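PDB 1WKR: polyporopepsin from Irpex lacteus, which acts as a pepsin-like aspartic endopeptidase that clots milk and cleaves peptide bonds with broad specificity. Local coordinates for residues L256-G261 against F306-T311; I195-S200 against A226-A231; N9-Y14 against R276-A281; V16-G21 against G103-G108. One frame throughout, in Å; residues are numbered along the deposited sequence.

Contact 1: L256-G261 against F306-T311; sequences LFFTIG and FINGLT
The psi-shaped motif of the C-terminal lobe, the strand arrangement that frames one catalytic aspartate in pepsin-like enzymes, supplies Asn-308, and strand 256-260 supplies Phe-258 and Ile-260 to meet it. Asn-308 belongs to strand 306-308, which lies between strands 207-211 and 218-220; its side chain is about 7 Å from that of the active-site residue Asp-212. CG of Asn-308 lies anti to its carbonyl carbon (chi1 -63°), which carries the amide toward the Phe-258 ring, OD1 of Asn-308 coming 3.8 Å from CE2 of Phe-258. Amide and ring planes stand 84° apart, and the two side chains slide past one another in opposite directions. Two residues along the strand, CD1 of Ile-260 comes within 4.3 Å of ND2 of Asn-308. Neither approach is a polar bond, and the buried amide is satisfied elsewhere: ND2 bonds to OE1 of Gln-193, while OD1 also has a hydrogen-bond partner beyond these segments. Strand 190-197 closes the arrangement, since Gln-193 also touches both Phe-258 and Ile-260 and this strand pairs antiparallel with 256-260 and with 207-211. Phe-312, in the helix that follows Gly-309, meets the Phe-258 ring edge-to-face, and strand 263-267 flanks Phe-258 and Ile-260 through Leu-267 and Phe-265.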
loop_
_atom_site.group_PDB
_atom_site.type_symbol
_atom_site.label_atom_id
_atom_site.label_comp_id
_atom_site.label_asym_id
_atom_site.label_seq_id
_atom_site.Cartn_x
_atom_site.Cartn_y
_atom_site.Cartn_z
ATOM N N LEU A 256 -8.497 -0.497 18.081
ATOM C CA LEU A 256 -9.227 0.368 17.179
ATOM C C LEU A 256 -10.180 -0.473 16.350
ATOM O O LEU A 256 -9.803 -1.551 15.831
ATOM C CB LEU A 256 -8.304 1.105 16.222
ATOM C CG LEU A 256 -7.485 2.198 16.805
ATOM C CD1 LEU A 256 -6.339 2.663 15.883
ATOM C CD2 LEU A 256 -8.354 3.424 17.186
ATOM N N PHE A 257 -11.418 -0.048 16.262
ATOM C CA PHE A 257 -12.448 -0.787 15.518
ATOM C C PHE A 257 -12.805 -0.013 14.287
ATOM O O PHE A 257 -13.290 1.152 14.422
ATOM C CB PHE A 257 -13.682 -1.034 16.404
ATOM C CG PHE A 257 -13.384 -1.887 17.623
ATOM C CD1 PHE A 257 -13.474 -3.257 17.552
ATOM C CD2 PHE A 257 -13.060 -1.316 18.852
ATOM C CE1 PHE A 257 -13.261 -4.046 18.671
ATOM C CE2 PHE A 257 -12.810 -2.134 19.970
ATOM C CZ PHE A 257 -12.929 -3.509 19.847
ATOM N N PHE A 258 -12.581 -0.578 13.131
ATOM C CA PHE A 258 -12.867 0.073 11.825
ATOM C C PHE A 258 -14.179 -0.539 11.340
ATOM O O PHE A 258 -14.327 -1.756 11.217
ATOM C CB PHE A 258 -11.764 -0.300 10.825
ATOM C CG PHE A 258 -10.440 0.373 11.147
ATOM C CD1 PHE A 258 -9.648 -0.028 12.240
ATOM C CD2 PHE A 258 -9.923 1.348 10.299
ATOM C CE1 PHE A 258 -8.441 0.580 12.492
ATOM C CE2 PHE A 258 -8.722 1.952 10.561
ATOM C CZ PHE A 258 -7.965 1.571 11.673
ATOM N N THR A 259 -15.127 0.308 10.998
ATOM C CA THR A 259 -16.406 -0.165 10.406
ATOM C C THR A 259 -16.315 0.064 8.924
ATOM O O THR A 259 -16.203 1.195 8.471
ATOM C CB THR A 259 -17.582 0.563 10.974
ATOM O OG1 THR A 259 -17.643 0.364 12.410
ATOM C CG2 THR A 259 -18.917 0.051 10.363
ATOM N N ILE A 260 -16.336 -1.062 8.181
ATOM C CA ILE A 260 -16.174 -1.044 6.693
ATOM C C ILE A 260 -17.149 -2.044 6.130
ATOM O O ILE A 260 -17.205 -3.207 6.538
ATOM C CB ILE A 260 -14.739 -1.491 6.310
ATOM C CG1 ILE A 260 -13.692 -0.582 6.942
ATOM C CG2 ILE A 260 -14.621 -1.558 4.786
ATOM C CD1 ILE A 260 -12.256 -1.110 6.807
ATOM N N GLY A 261 -17.989 -1.608 5.175
ATOM C CA GLY A 261 -18.917 -2.533 4.543
ATOM C C GLY A 261 -19.924 -3.152 5.509
ATOM O O GLY A 261 -20.373 -4.274 5.232
ATOM N N PHE A 306 -8.119 9.492 5.572
ATOM C CA PHE A 306 -7.330 8.425 6.193
ATOM C C PHE A 306 -6.586 7.648 5.101
ATOM O O PHE A 306 -7.042 7.673 3.935
ATOM C CB PHE A 306 -8.231 7.449 7.059
ATOM C CG PHE A 306 -9.246 6.704 6.226
ATOM C CD1 PHE A 306 -8.921 5.565 5.510
ATOM C CD2 PHE A 306 -10.565 7.165 6.150
ATOM C CE1 PHE A 306 -9.835 4.886 4.754
ATOM C CE2 PHE A 306 -11.503 6.478 5.402
ATOM C CZ PHE A 306 -11.150 5.359 4.711
ATOM N N ILE A 307 -5.551 6.980 5.530
ATOM C CA ILE A 307 -4.847 5.989 4.660
ATOM C C ILE A 307 -4.694 4.737 5.522
ATOM O O ILE A 307 -3.927 4.746 6.510
ATOM C CB ILE A 307 -3.505 6.482 4.124
ATOM C CG1 ILE A 307 -3.673 7.769 3.324
ATOM C CG2 ILE A 307 -2.898 5.393 3.263
ATOM C CD1 ILE A 307 -2.405 8.396 2.792
ATOM N N ASN A 308 -5.359 3.650 5.129
ATOM C CA ASN A 308 -5.120 2.337 5.758
ATOM C C ASN A 308 -3.886 1.769 5.058
ATOM O O ASN A 308 -3.963 1.288 3.913
ATOM C CB ASN A 308 -6.325 1.416 5.611
ATOM C CG ASN A 308 -7.569 1.907 6.303
ATOM O OD1 ASN A 308 -7.562 2.846 7.103
ATOM N ND2 ASN A 308 -8.700 1.252 6.006
ATOM N N GLY A 309 -2.736 1.850 5.732
ATOM C CA GLY A 309 -1.443 1.517 5.136
ATOM C C GLY A 309 -0.976 0.142 5.394
ATOM O O GLY A 309 -1.722 -0.741 5.835
ATOM N N LEU A 310 0.301 -0.081 5.057
ATOM C CA LEU A 310 0.945 -1.402 5.226
ATOM C C LEU A 310 0.759 -1.963 6.608
ATOM O O LEU A 310 0.507 -3.147 6.746
ATOM C CB LEU A 310 2.465 -1.185 4.919
ATOM C CG LEU A 310 3.373 -2.393 5.093
ATOM C CD1 LEU A 310 4.617 -2.171 4.218
ATOM C CD2 LEU A 310 3.809 -2.585 6.541
ATOM N N THR A 311 0.826 -1.133 7.652
ATOM C CA THR A 311 0.742 -1.601 9.018
ATOM C C THR A 311 -0.658 -2.086 9.338
ATOM O O THR A 311 -0.826 -2.978 10.193
ATOM C CB THR A 311 1.203 -0.528 10.006
ATOM O OG1 THR A 311 0.541 0.749 9.670
ATOM C CG2 THR A 311 2.717 -0.353 10.016
#

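Contact 2: I195-S200 against A226-A231; sequences IRYGSS and AKYKKA
Leading up to Tyr-197, the residue that meets Tyr-228 and Ala-231 of the helix, the strand passes first through Ile-195, whose side chain turns to Leu-204, Leu-256 and Phe-258. Arg-196 stays within its own segment: NE gives a weak bond to the carbonyl oxygen of Gly-198, 3.0 Å away. Tyr-197 then swings its ring toward the helix, CG lying anti to the backbone N (chi1 176°). CD2 comes 3.7 Å from CB of Ala-231 and CE2 3.9 Å from the same methyl, an oblique approach. At the other ortho carbon of the ring, CD1 of Tyr-197 is 4.5 Å from CE1 of Tyr-228, also obliquely. Helix 222-232 is thereby set against the end of the hairpin formed by strands 190-197 and 201-205, in the C-terminal lobe. The hydroxyl of Tyr-197 is bonded to the backbone N of Gln-254 and lies 2.7 Å from a water oxygen, and that water donates to the carbonyl oxygen of Ala-231. A phenylalanine here would keep the ring against Ala-231, yet would probably leave both the water and Gln-254 N without this mate. Gly-198 follows with a positive phi of 62°, turning the chain out of the strand, and its backbone pairs with Ser-255.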
loop_
_atom_site.group_PDB
_atom_site.type_symbol
_atom_site.label_atom_id
_atom_site.label_comp_id
_atom_site.label_asym_id
_atom_site.label_seq_id
_atom_site.Cartn_x
_atom_site.Cartn_y
_atom_site.Cartn_z
ATOM N N ILE A 195 -13.886 4.924 12.457
ATOM C CA ILE A 195 -12.950 4.370 13.409
ATOM C C ILE A 195 -13.369 4.755 14.818
ATOM O O ILE A 195 -13.632 5.953 15.088
ATOM C CB ILE A 195 -11.478 4.865 13.152
ATOM C CG1 ILE A 195 -11.076 4.729 11.666
ATOM C CG2 ILE A 195 -10.514 4.060 14.049
ATOM C CD1 ILE A 195 -9.664 5.335 11.420
ATOM N N ARG A 196 -13.392 3.795 15.706
ATOM C CA ARG A 196 -13.588 4.053 17.150
ATOM C C ARG A 196 -12.500 3.396 17.919
ATOM O O ARG A 196 -11.848 2.419 17.486
ATOM C CB ARG A 196 -14.973 3.598 17.587
ATOM C CG ARG A 196 -15.136 2.368 17.826
ATOM C CD ARG A 196 -16.503 2.003 18.814
ATOM N NE ARG A 196 -16.430 0.556 18.941
ATOM C CZ ARG A 196 -16.824 -0.280 18.079
ATOM N NH1 ARG A 196 -17.380 0.220 16.918
ATOM N NH2 ARG A 196 -16.777 -1.548 18.118
ATOM N N TYR A 197 -12.243 3.885 19.121
ATOM C CA TYR A 197 -11.212 3.359 20.039
ATOM C C TYR A 197 -11.951 2.729 21.221
ATOM O O TYR A 197 -12.752 3.395 21.868
ATOM C CB TYR A 197 -10.316 4.500 20.506
ATOM C CG TYR A 197 -9.287 4.077 21.530
ATOM C CD1 TYR A 197 -8.135 3.396 21.120
ATOM C CD2 TYR A 197 -9.481 4.318 22.876
ATOM C CE1 TYR A 197 -7.179 2.989 22.062
ATOM C CE2 TYR A 197 -8.494 3.923 23.845
ATOM C CZ TYR A 197 -7.367 3.322 23.383
ATOM O OH TYR A 197 -6.383 2.874 24.239
ATOM N N GLY A 198 -11.705 1.460 21.484
ATOM C CA GLY A 198 -12.433 0.765 22.561
ATOM C C GLY A 198 -13.901 0.758 22.245
ATOM O O GLY A 198 -14.377 0.862 21.115
ATOM N N SER A 199 -14.718 0.725 23.319
ATOM C CA SER A 199 -16.160 0.598 23.155
ATOM C C SER A 199 -16.860 1.894 22.978
ATOM O O SER A 199 -18.012 1.879 22.500
ATOM C CB SER A 199 -16.789 -0.142 24.376
ATOM O OG SER A 199 -16.294 -1.584 24.195
ATOM N N SER A 200 -16.264 3.040 23.376
ATOM C CA SER A 200 -17.049 4.250 23.613
ATOM C C SER A 200 -16.394 5.499 23.130
ATOM O O SER A 200 -16.860 6.617 23.487
ATOM C CB SER A 200 -17.405 4.459 25.082
ATOM O OG SER A 200 -16.279 4.660 25.863
ATOM N N ALA A 226 -5.546 13.796 16.977
ATOM C CA ALA A 226 -5.595 14.384 18.322
ATOM C C ALA A 226 -6.442 13.593 19.220
ATOM O O ALA A 226 -6.113 13.398 20.407
ATOM C CB ALA A 226 -6.123 15.835 18.167
ATOM N N LYS A 227 -7.592 13.087 18.766
ATOM C CA LYS A 227 -8.486 12.245 19.621
ATOM C C LYS A 227 -7.763 10.963 20.017
ATOM O O LYS A 227 -7.907 10.481 21.169
ATOM C CB LYS A 227 -9.773 11.888 18.900
ATOM C CG LYS A 227 -10.674 13.143 18.749
ATOM C CD LYS A 227 -11.984 12.733 17.980
ATOM C CE LYS A 227 -12.706 14.047 17.639
ATOM N NZ LYS A 227 -13.960 13.709 16.889
ATOM N N TYR A 228 -7.021 10.359 19.076
ATOM C CA TYR A 228 -6.291 9.110 19.371
ATOM C C TYR A 228 -5.168 9.346 20.390
ATOM O O TYR A 228 -4.970 8.518 21.305
ATOM C CB TYR A 228 -5.747 8.603 18.061
ATOM C CG TYR A 228 -4.932 7.328 18.183
ATOM C CD1 TYR A 228 -5.584 6.106 18.412
ATOM C CD2 TYR A 228 -3.545 7.331 18.129
ATOM C CE1 TYR A 228 -4.857 4.903 18.510
ATOM C CE2 TYR A 228 -2.828 6.132 18.233
ATOM C CZ TYR A 228 -3.467 4.969 18.392
ATOM O OH TYR A 228 -2.710 3.816 18.505
ATOM N N LYS A 229 -4.424 10.432 20.225
ATOM C CA LYS A 229 -3.375 10.744 21.210
ATOM C C LYS A 229 -4.001 10.957 22.542
ATOM O O LYS A 229 -3.474 10.431 23.590
ATOM C CB LYS A 229 -2.684 12.066 20.808
ATOM C CG LYS A 229 -1.764 12.018 19.913
ATOM C CD LYS A 229 -0.974 13.323 19.669
ATOM C CE LYS A 229 0.072 13.614 20.746
ATOM N NZ LYS A 229 0.926 14.865 20.540
ATOM N N LYS A 230 -5.138 11.638 22.686
ATOM C CA LYS A 230 -5.780 11.836 23.979
ATOM C C LYS A 230 -6.204 10.524 24.523
ATOM O O LYS A 230 -6.021 10.263 25.754
ATOM C CB LYS A 230 -7.001 12.798 23.762
ATOM C CG LYS A 230 -7.772 13.065 25.027
ATOM C CD LYS A 230 -9.082 13.915 24.671
ATOM C CE LYS A 230 -9.947 13.950 25.977
ATOM N NZ LYS A 230 -11.205 14.864 25.804
ATOM N N ALA A 231 -6.836 9.643 23.747
ATOM C CA ALA A 231 -7.464 8.403 24.246
ATOM C C ALA A 231 -6.371 7.437 24.695
ATOM O O ALA A 231 -6.629 6.683 25.713
ATOM C CB ALA A 231 -8.246 7.768 23.115
HETATM O O HOH W 1 -6.139 3.968 26.647
#

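Contact 3: N9-Y14 against R276-A281; sequences NQLVDY and RNLNTA
The phenol oxygen of Tyr-14, just after the turn that carries Leu-11 to Leu-278 and Ala-281, is gripped by three groups: the backbone N of Glu-148, OD1 of Asn-157 and, more weakly, ND2 of Asn-9 at 3.1 Å. That turn closes the hairpin between strands 3-9 and 14-20, and an Asx turn opens it. OD1 of Asn-9 accepts from the backbone N of Leu-11 at 2.8 Å, the donor lying close to the line of the side-chain carbonyl (161°). The CA of Asn-9 sits over one face of the Tyr-14 ring, and ND2 of the same asparagine has a second partner in OE2 of Glu-314. Across the turn, NE2 of Gln-10 donates to the syn lone pair of OD1 of Asp-13, 3.0 Å away. With its backbone held in this way, and with a positive phi of 77°, Leu-11 presents its side chain to residues 276-281 of the C-terminal lobe. The Leu-11 and Leu-278 side chains cross at about a right angle. CD2 of Leu-11 approaches CD1 of Leu-278 to 3.6 Å. Leu-278 and Ala-281 are linked by a backbone bond from Ala-281 N to Leu-278 O, and the second branch of Leu-11, CD1, rests 3.8 Å from CB of Ala-281.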
loop_
_atom_site.group_PDB
_atom_site.type_symbol
_atom_site.label_atom_id
_atom_site.label_comp_id
_atom_site.label_asym_id
_atom_site.label_seq_id
_atom_site.Cartn_x
_atom_site.Cartn_y
_atom_site.Cartn_z
ATOM N N ASN A 9 8.587 -8.200 2.911
ATOM C CA ASN A 9 8.341 -7.132 3.876
ATOM C C ASN A 9 9.641 -6.455 4.174
ATOM O O ASN A 9 10.550 -7.100 4.774
ATOM C CB ASN A 9 7.727 -7.766 5.127
ATOM C CG ASN A 9 7.223 -6.761 6.115
ATOM O OD1 ASN A 9 7.846 -5.722 6.334
ATOM N ND2 ASN A 9 6.096 -7.044 6.774
ATOM N N GLN A 10 9.784 -5.181 3.841
ATOM C CA GLN A 10 10.964 -4.354 4.145
ATOM C C GLN A 10 10.631 -3.331 5.225
ATOM O O GLN A 10 11.239 -2.259 5.278
ATOM C CB GLN A 10 11.504 -3.646 2.889
ATOM C CG GLN A 10 11.909 -4.620 1.779
ATOM C CD GLN A 10 12.698 -3.983 0.633
ATOM O OE1 GLN A 10 13.588 -4.663 0.104
ATOM N NE2 GLN A 10 12.398 -2.753 0.308
ATOM N N LEU A 11 9.631 -3.622 6.050
ATOM C CA LEU A 11 9.248 -2.871 7.253
ATOM C C LEU A 11 8.488 -1.615 6.906
ATOM O O LEU A 11 7.369 -1.385 7.439
ATOM C CB LEU A 11 10.482 -2.474 8.148
ATOM C CG LEU A 11 11.405 -3.614 8.459
ATOM C CD1 LEU A 11 12.510 -3.124 9.428
ATOM C CD2 LEU A 11 10.699 -4.846 8.991
ATOM N N VAL A 12 9.013 -0.783 6.030
ATOM C CA VAL A 12 8.331 0.447 5.586
ATOM C C VAL A 12 7.540 0.232 4.314
ATOM O O VAL A 12 6.706 1.069 3.934
ATOM C CB VAL A 12 9.296 1.644 5.473
ATOM C CG1 VAL A 12 9.917 1.953 6.879
ATOM C CG2 VAL A 12 10.415 1.432 4.475
ATOM N N ASP A 13 7.849 -0.827 3.574
ATOM C CA ASP A 13 7.160 -1.130 2.299
ATOM C C ASP A 13 7.287 -2.601 2.043
ATOM O O ASP A 13 8.048 -3.292 2.751
ATOM C CB ASP A 13 7.748 -0.271 1.140
ATOM C CG ASP A 13 9.240 -0.463 0.996
ATOM O OD1 ASP A 13 9.699 -1.548 0.769
ATOM O OD2 ASP A 13 9.949 0.623 1.049
ATOM N N TYR A 14 6.547 -3.096 1.054
ATOM C CA TYR A 14 6.751 -4.433 0.490
ATOM C C TYR A 14 7.260 -4.286 -0.939
ATOM O O TYR A 14 6.864 -3.351 -1.655
ATOM C CB TYR A 14 5.401 -5.213 0.398
ATOM C CG TYR A 14 5.147 -6.093 1.607
ATOM C CD1 TYR A 14 4.578 -5.557 2.783
ATOM C CD2 TYR A 14 5.415 -7.450 1.559
ATOM C CE1 TYR A 14 4.333 -6.399 3.898
ATOM C CE2 TYR A 14 5.137 -8.277 2.624
ATOM C CZ TYR A 14 4.572 -7.749 3.780
ATOM O OH TYR A 14 4.288 -8.570 4.843
ATOM N N ARG A 276 8.751 -4.324 18.126
ATOM C CA ARG A 276 9.716 -3.788 19.074
ATOM C C ARG A 276 11.130 -4.357 18.919
ATOM O O ARG A 276 12.101 -3.601 19.179
ATOM C CB ARG A 276 9.233 -4.016 20.490
ATOM C CG ARG A 276 8.069 -3.092 20.833
ATOM C CD ARG A 276 7.427 -3.387 22.169
ATOM N NE ARG A 276 6.591 -4.607 22.082
ATOM C CZ ARG A 276 5.747 -4.983 23.057
ATOM N NH1 ARG A 276 5.720 -4.346 24.227
ATOM N NH2 ARG A 276 4.909 -5.986 22.843
ATOM N N ASN A 277 11.266 -5.539 18.387
ATOM C CA ASN A 277 12.634 -6.064 18.159
ATOM C C ASN A 277 13.268 -5.361 17.066
ATOM O O ASN A 277 14.524 -5.504 16.881
ATOM C CB ASN A 277 12.632 -7.581 17.967
ATOM C CG ASN A 277 12.159 -8.034 16.672
ATOM O OD1 ASN A 277 11.009 -7.741 16.198
ATOM N ND2 ASN A 277 12.982 -8.724 15.859
ATOM N N LEU A 278 12.579 -4.540 16.256
ATOM C CA LEU A 278 13.045 -3.726 15.141
ATOM C C LEU A 278 12.957 -2.277 15.406
ATOM O O LEU A 278 12.944 -1.446 14.504
ATOM C CB LEU A 278 12.286 -4.160 13.872
ATOM C CG LEU A 278 12.424 -5.616 13.484
ATOM C CD1 LEU A 278 11.420 -5.956 12.314
ATOM C CD2 LEU A 278 13.889 -5.890 13.035
ATOM N N ASN A 279 12.870 -1.859 16.703
ATOM C CA ASN A 279 12.777 -0.470 17.019
ATOM C C ASN A 279 13.966 0.385 16.471
ATOM O O ASN A 279 13.821 1.541 16.170
ATOM C CB ASN A 279 12.661 -0.213 18.545
ATOM C CG ASN A 279 11.298 -0.413 19.082
ATOM O OD1 ASN A 279 10.295 -0.498 18.322
ATOM N ND2 ASN A 279 11.155 -0.509 20.412
ATOM N N THR A 280 15.165 -0.292 16.342
ATOM C CA THR A 280 16.317 0.525 15.867
ATOM C C THR A 280 16.077 0.897 14.426
ATOM O O THR A 280 16.668 1.936 13.991
ATOM C CB THR A 280 17.638 -0.275 15.996
ATOM O OG1 THR A 280 17.528 -1.406 15.326
ATOM C CG2 THR A 280 17.876 -0.506 17.343
ATOM N N ALA A 281 15.282 0.208 13.695
ATOM C CA ALA A 281 15.043 0.509 12.239
ATOM C C ALA A 281 14.408 1.863 12.101
ATOM O O ALA A 281 14.459 2.493 11.020
ATOM C CB ALA A 281 14.228 -0.553 11.564
#

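Contact 4: V16-G21 against G103-G108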
loop_
_atom_site.group_PDB
_atom_site.type_symbol
_atom_site.label_atom_id
_atom_site.label_comp_id
_atom_site.label_asym_id
_atom_site.label_seq_id
_atom_site.Cartn_x
_atom_site.Cartn_y
_atom_site.Cartn_z
ATOM N N VAL A 16 8.251 -6.684 -4.650
ATOM C CA VAL A 16 8.186 -7.914 -5.426
ATOM C C VAL A 16 9.286 -7.826 -6.472
ATOM O O VAL A 16 9.642 -6.784 -6.979
ATOM C CB VAL A 16 6.822 -8.162 -6.116
ATOM C CG1 VAL A 16 5.735 -8.451 -5.121
ATOM C CG2 VAL A 16 6.427 -6.955 -6.971
ATOM N N ASN A 17 9.835 -9.005 -6.821
ATOM C CA ASN A 17 10.703 -9.139 -7.997
ATOM C C ASN A 17 9.909 -9.088 -9.234
ATOM O O ASN A 17 8.875 -9.755 -9.428
ATOM C CB ASN A 17 11.463 -10.526 -7.929
ATOM C CG ASN A 17 12.497 -10.447 -6.877
ATOM O OD1 ASN A 17 12.761 -11.634 -6.310
ATOM N ND2 ASN A 17 13.070 -9.444 -6.563
ATOM N N VAL A 18 10.383 -8.260 -10.178
ATOM C CA VAL A 18 9.707 -8.022 -11.455
ATOM C C VAL A 18 10.746 -8.155 -12.555
ATOM O O VAL A 18 11.811 -7.437 -12.511
ATOM C CB VAL A 18 9.062 -6.618 -11.532
ATOM C CG1 VAL A 18 8.329 -6.396 -12.816
ATOM C CG2 VAL A 18 8.136 -6.421 -10.313
ATOM N N GLY A 19 10.541 -9.017 -13.515
ATOM C CA GLY A 19 11.452 -9.058 -14.681
ATOM C C GLY A 19 11.040 -8.074 -15.720
ATOM O O GLY A 19 9.843 -7.858 -15.987
ATOM N N VAL A 20 12.018 -7.425 -16.357
ATOM C CA VAL A 20 11.786 -6.510 -17.441
ATOM C C VAL A 20 12.773 -6.839 -18.560
ATOM O O VAL A 20 13.992 -6.936 -18.298
ATOM C CB VAL A 20 11.926 -5.056 -17.008
ATOM C CG1 VAL A 20 11.593 -4.155 -18.207
ATOM C CG2 VAL A 20 10.988 -4.734 -15.793
ATOM N N GLY A 21 12.224 -7.023 -19.732
ATOM C CA GLY A 21 13.053 -7.312 -20.976
ATOM C C GLY A 21 13.027 -8.809 -21.301
ATOM O O GLY A 21 12.514 -9.654 -20.619
ATOM N N GLY A 103 12.063 1.018 -7.820
ATOM C CA GLY A 103 10.964 1.762 -8.379
ATOM C C GLY A 103 9.667 1.207 -7.762
ATOM O O GLY A 103 9.687 0.651 -6.672
ATOM N N ILE A 104 8.559 1.404 -8.511
ATOM C CA ILE A 104 7.207 1.077 -8.015
ATOM C C ILE A 104 6.516 0.131 -8.990
ATOM O O ILE A 104 6.601 0.321 -10.223
ATOM C CB ILE A 104 6.362 2.363 -7.781
ATOM C CG1 ILE A 104 6.912 3.091 -6.568
ATOM C CG2 ILE A 104 4.871 2.027 -7.653
ATOM C CD1 ILE A 104 6.126 4.387 -6.202
ATOM N N LEU A 105 5.792 -0.817 -8.423
ATOM C CA LEU A 105 4.779 -1.598 -9.155
ATOM C C LEU A 105 3.424 -0.893 -8.917
ATOM O O LEU A 105 2.922 -0.919 -7.789
ATOM C CB LEU A 105 4.735 -3.038 -8.702
ATOM C CG LEU A 105 3.777 -3.927 -9.534
ATOM C CD1 LEU A 105 4.395 -4.224 -10.878
ATOM C CD2 LEU A 105 3.434 -5.182 -8.814
ATOM N N GLY A 106 2.915 -0.215 -9.949
ATOM C CA GLY A 106 1.759 0.676 -9.787
ATOM C C GLY A 106 0.473 -0.077 -10.007
ATOM O O GLY A 106 0.093 -0.415 -11.140
ATOM N N VAL A 107 -0.184 -0.413 -8.897
ATOM C CA VAL A 107 -1.433 -1.232 -8.905
ATOM C C VAL A 107 -2.628 -0.457 -8.347
ATOM O O VAL A 107 -3.693 -1.034 -8.117
ATOM C CB VAL A 107 -1.222 -2.605 -8.245
ATOM C CG1 VAL A 107 -0.439 -3.536 -9.187
ATOM C CG2 VAL A 107 -0.493 -2.503 -6.892
ATOM N N GLY A 108 -2.484 0.861 -8.249
ATOM C CA GLY A 108 -3.608 1.780 -8.071
ATOM C C GLY A 108 -4.480 1.765 -9.314
ATOM O O GLY A 108 -4.168 1.140 -10.350
#
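Two torsions set Leu-105 against Val-16 and Val-18: chi1 of -175° extends CG away from the backbone N, and chi2 of 75° then turns the fork so that each methyl faces one of the valines. Leu-105 is the middle residue of the Ile-Leu-Gly run in strand 103-106, the central strand of the psi-shaped motif of the N-terminal lobe, parallel to strand 25-32 and antiparallel to strand 39-40. Its side chain is about 6 Å from that of the active-site residue Asp-32. Ile-104, next to it, points to the other side and itself touches Asp-32, whereas Leu-105 is directed into the apolar interior, where Val-128 of helix 128-134 also meets it. No hydrogen bond joins residues 16-21 to 103-108. Strand 25-32 pairs with both strands, and Val-16 also packs on Val-31 there. Alternation along strand 14-20 puts Val-16 and Val-18 on one face, two residues apart, with Val-77 and Leu-79 touching Val-18 from strand 67-79. The Val-16 and Leu-105 side chains cross at about a right angle, CG2 of Val-16 lying 3.9 Å from CD2 of Leu-105. The other methyl of the leucine, CD1, makes a looser approach, 4.4 Å from CG2 of Val-18.

Overall arrangement
Contacts 1 and 4 are counterparts in the two lobes: each sets the central strand of a psi-shaped motif against a strand not directly paired with it, near Asp-212 in one case and Asp-32 in the other. All three touching residues are buried in each, yet contact 4 is purely aliphatic, whereas contact 1 admits an amide. Contact 2, farther from the centre and with Ala-231 partly exposed, mixes ring packing with a water bridge; it touches contact 1, because strands 190-197 and 256-260 are neighbours in one sheet. Contact 3, buried except at Ala-281, joins a turn near the N-terminus to the C-terminal lobe. Leu-310, just beyond contact 1's strand, packs on contact 3's hairpin turn.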